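PDB 4GXW: adenosine deaminase from Burkholderia ambifaria, which probably deaminates a purine such as adenine or adenosine by hydrolysis, as a zinc-dependent member of the adenosine and AMP deaminase family. Local coordinates for residues H284-M289 / S319-T324. Sequence-based numbering, arbitrary orientation. Where two conformers were deposited one is given.
Sequences HPMRKM and SHFGFT
The Phe321 ring takes the methyl group of Met286 on one face: CE stands 3.4 Å from the ring centroid, almost on the ring normal, in a CH-pi contact. SD lies behind it on nearly the same normal, 5.2 Å from the Phe321 centroid, a Met-aromatic contact at longer range. Met286 is modelled in two conformers, and both contacts hold for the one described, which runs extended as far as SD and then bends (chi3 68°), turning the methyl onto the ring. The edge of Phe321 is directed at the face of His284 in an offset T-shaped pair, planes at 86°, and its CE1 also touches His284 CB at 3.6 Å. The imidazole in turn accepts a bond from its own segment, Met286 N to His284 ND1, which helps fix its rotation. Phe321 O sits over the centre of one face of the Arg287 guanidinium, and water 2 lies in plane at its edge. The extended Arg287 chain brings NH2 to a lone pair of His320 O at 3.0 Å, in the carbonyl plane but bent at the hydrogen (144°); NH2 also bonds Ala281 O. Phe323 presents its edge to Met286 O, in plane, and Phe321 O lies above one face, offset toward the rim; its CZ lies 3.6 Å from Arg287 O. Water 1 donates to both Arg287 O and Phe321 O, bridging the two backbones. Trp280 meets Phe321 and Phe331 meets Phe323, both edge-to-face. This is buried loop-to-loop packing beside the TIM barrel of the adenosine deaminase family: the loop after helix 280-283, leading to strand 295-298, meets the loop between helices 310-319 and 325-338, with the His284 side chain about 12 Å from the bound zinc ion.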
loop_
_atom_site.group_PDB
_atom_site.type_symbol
_atom_site.label_atom_id
_atom_site.label_comp_id
_atom_site.label_asym_id
_atom_site.label_seq_id
_atom_site.Cartn_x
_atom_site.Cartn_y
_atom_site.Cartn_z
ATOM N N HIS A 284 9.777 -6.043 -15.083
ATOM C CA HIS A 284 8.671 -5.877 -14.154
ATOM C C HIS A 284 7.406 -5.498 -14.924
ATOM O O HIS A 284 7.397 -4.507 -15.644
ATOM C CB HIS A 284 9.007 -4.771 -13.165
ATOM C CG HIS A 284 8.232 -4.839 -11.892
ATOM N ND1 HIS A 284 6.856 -4.902 -11.853
ATOM C CD2 HIS A 284 8.647 -4.832 -10.603
ATOM C CE1 HIS A 284 6.457 -4.937 -10.594
ATOM N NE2 HIS A 284 7.524 -4.898 -9.817
ATOM N N PRO A 285 6.327 -6.281 -14.770
ATOM C CA PRO A 285 5.102 -5.971 -15.521
ATOM C C PRO A 285 4.546 -4.577 -15.255
ATOM O O PRO A 285 3.885 -4.012 -16.130
ATOM C CB PRO A 285 4.110 -7.028 -15.037
ATOM C CG PRO A 285 4.958 -8.170 -14.614
ATOM C CD PRO A 285 6.224 -7.563 -14.048
ATOM N N MET A 286 4.793 -4.026 -14.067
ATOM C CA MET A 286 4.360 -2.669 -13.743
ATOM C C MET A 286 4.806 -1.669 -14.810
ATOM O O MET A 286 4.069 -0.739 -15.148
ATOM C CB MET A 286 4.892 -2.249 -12.365
ATOM C CG MET A 286 4.551 -0.824 -11.942
ATOM S SD MET A 286 5.388 -0.328 -10.415
ATOM C CE MET A 286 7.087 -0.270 -10.967
ATOM N N ARG A 287 6.001 -1.876 -15.353
ATOM C CA ARG A 287 6.566 -0.956 -16.337
ATOM C C ARG A 287 5.673 -0.816 -17.579
ATOM O O ARG A 287 5.636 0.251 -18.205
ATOM C CB ARG A 287 7.972 -1.424 -16.738
ATOM C CG ARG A 287 8.773 -0.446 -17.577
ATOM C CD ARG A 287 10.040 -1.105 -18.121
ATOM N NE ARG A 287 10.918 -0.123 -18.747
ATOM C CZ ARG A 287 11.938 0.451 -18.121
ATOM N NH1 ARG A 287 12.691 1.346 -18.749
ATOM N NH2 ARG A 287 12.205 0.118 -16.863
ATOM N N LYS A 288 4.956 -1.885 -17.910
ATOM C CA LYS A 288 4.146 -1.942 -19.127
ATOM C C LYS A 288 2.698 -1.515 -18.907
ATOM O O LYS A 288 1.961 -1.332 -19.868
ATOM C CB LYS A 288 4.117 -3.370 -19.686
ATOM C CG LYS A 288 5.459 -4.033 -19.931
ATOM C CD LYS A 288 5.249 -5.526 -20.192
ATOM C CE LYS A 288 6.521 -6.232 -20.643
ATOM N NZ LYS A 288 7.416 -6.573 -19.498
ATOM N N MET A 289 2.271 -1.397 -17.656
ATOM C CA MET A 289 0.842 -1.198 -17.398
ATOM C C MET A 289 0.237 0.106 -17.976
ATOM O O MET A 289 -0.821 0.065 -18.613
ATOM C CB MET A 289 0.503 -1.411 -15.912
ATOM C CG MET A 289 0.633 -2.878 -15.477
ATOM S SD MET A 289 0.595 -3.133 -13.698
ATOM C CE MET A 289 -1.162 -3.104 -13.350
ATOM N N SER A 319 13.339 6.858 -11.614
ATOM C CA SER A 319 14.749 6.494 -11.744
ATOM C C SER A 319 14.962 5.140 -12.412
ATOM O O SER A 319 15.964 4.937 -13.082
ATOM C CB SER A 319 15.434 6.490 -10.371
ATOM O OG SER A 319 14.838 5.525 -9.520
ATOM N N HIS A 320 14.038 4.212 -12.196
ATOM C CA HIS A 320 14.227 2.831 -12.658
ATOM C C HIS A 320 13.233 2.373 -13.718
ATOM O O HIS A 320 13.576 1.544 -14.565
ATOM C CB HIS A 320 14.164 1.848 -11.485
ATOM C CG HIS A 320 15.363 1.880 -10.589
ATOM N ND1 HIS A 320 15.682 2.964 -9.797
ATOM C CD2 HIS A 320 16.317 0.949 -10.353
ATOM C CE1 HIS A 320 16.780 2.699 -9.111
ATOM N NE2 HIS A 320 17.186 1.482 -9.429
ATOM N N PHE A 321 12.017 2.906 -13.689
ATOM C CA PHE A 321 10.957 2.348 -14.518
ATOM C C PHE A 321 10.585 3.177 -15.751
ATOM O O PHE A 321 9.611 2.864 -16.445
ATOM C CB PHE A 321 9.754 1.965 -13.655
ATOM C CG PHE A 321 10.054 0.829 -12.723
ATOM C CD1 PHE A 321 10.118 -0.465 -13.211
ATOM C CD2 PHE A 321 10.337 1.051 -11.384
ATOM C CE1 PHE A 321 10.422 -1.525 -12.376
ATOM C CE2 PHE A 321 10.644 -0.002 -10.539
ATOM C CZ PHE A 321 10.677 -1.297 -11.037
ATOM N N GLY A 322 11.381 4.201 -16.031
ATOM C CA GLY A 322 11.252 4.955 -17.263
ATOM C C GLY A 322 10.079 5.908 -17.344
ATOM O O GLY A 322 9.747 6.382 -18.427
ATOM N N PHE A 323 9.449 6.205 -16.216
ATOM C CA PHE A 323 8.305 7.105 -16.248
ATOM C C PHE A 323 8.753 8.553 -16.156
ATOM O O PHE A 323 9.627 8.894 -15.357
ATOM C CB PHE A 323 7.306 6.738 -15.155
ATOM C CG PHE A 323 6.679 5.394 -15.364
ATOM C CD1 PHE A 323 5.941 5.137 -16.515
ATOM C CD2 PHE A 323 6.858 4.375 -14.441
ATOM C CE1 PHE A 323 5.364 3.887 -16.728
ATOM C CE2 PHE A 323 6.281 3.125 -14.642
ATOM C CZ PHE A 323 5.538 2.884 -15.791
ATOM N N THR A 324 8.151 9.396 -16.986
ATOM C CA THR A 324 8.521 10.806 -17.038
ATOM C C THR A 324 7.801 11.621 -15.978
ATOM O O THR A 324 6.872 11.133 -15.319
ATOM C CB THR A 324 8.144 11.409 -18.384
ATOM O OG1 THR A 324 6.719 11.359 -18.527
ATOM C CG2 THR A 324 8.820 10.644 -19.530
HETATM O O HOH W 1 7.740 2.598 -18.662
HETATM O O HOH W 2 14.766 2.325 -17.738
#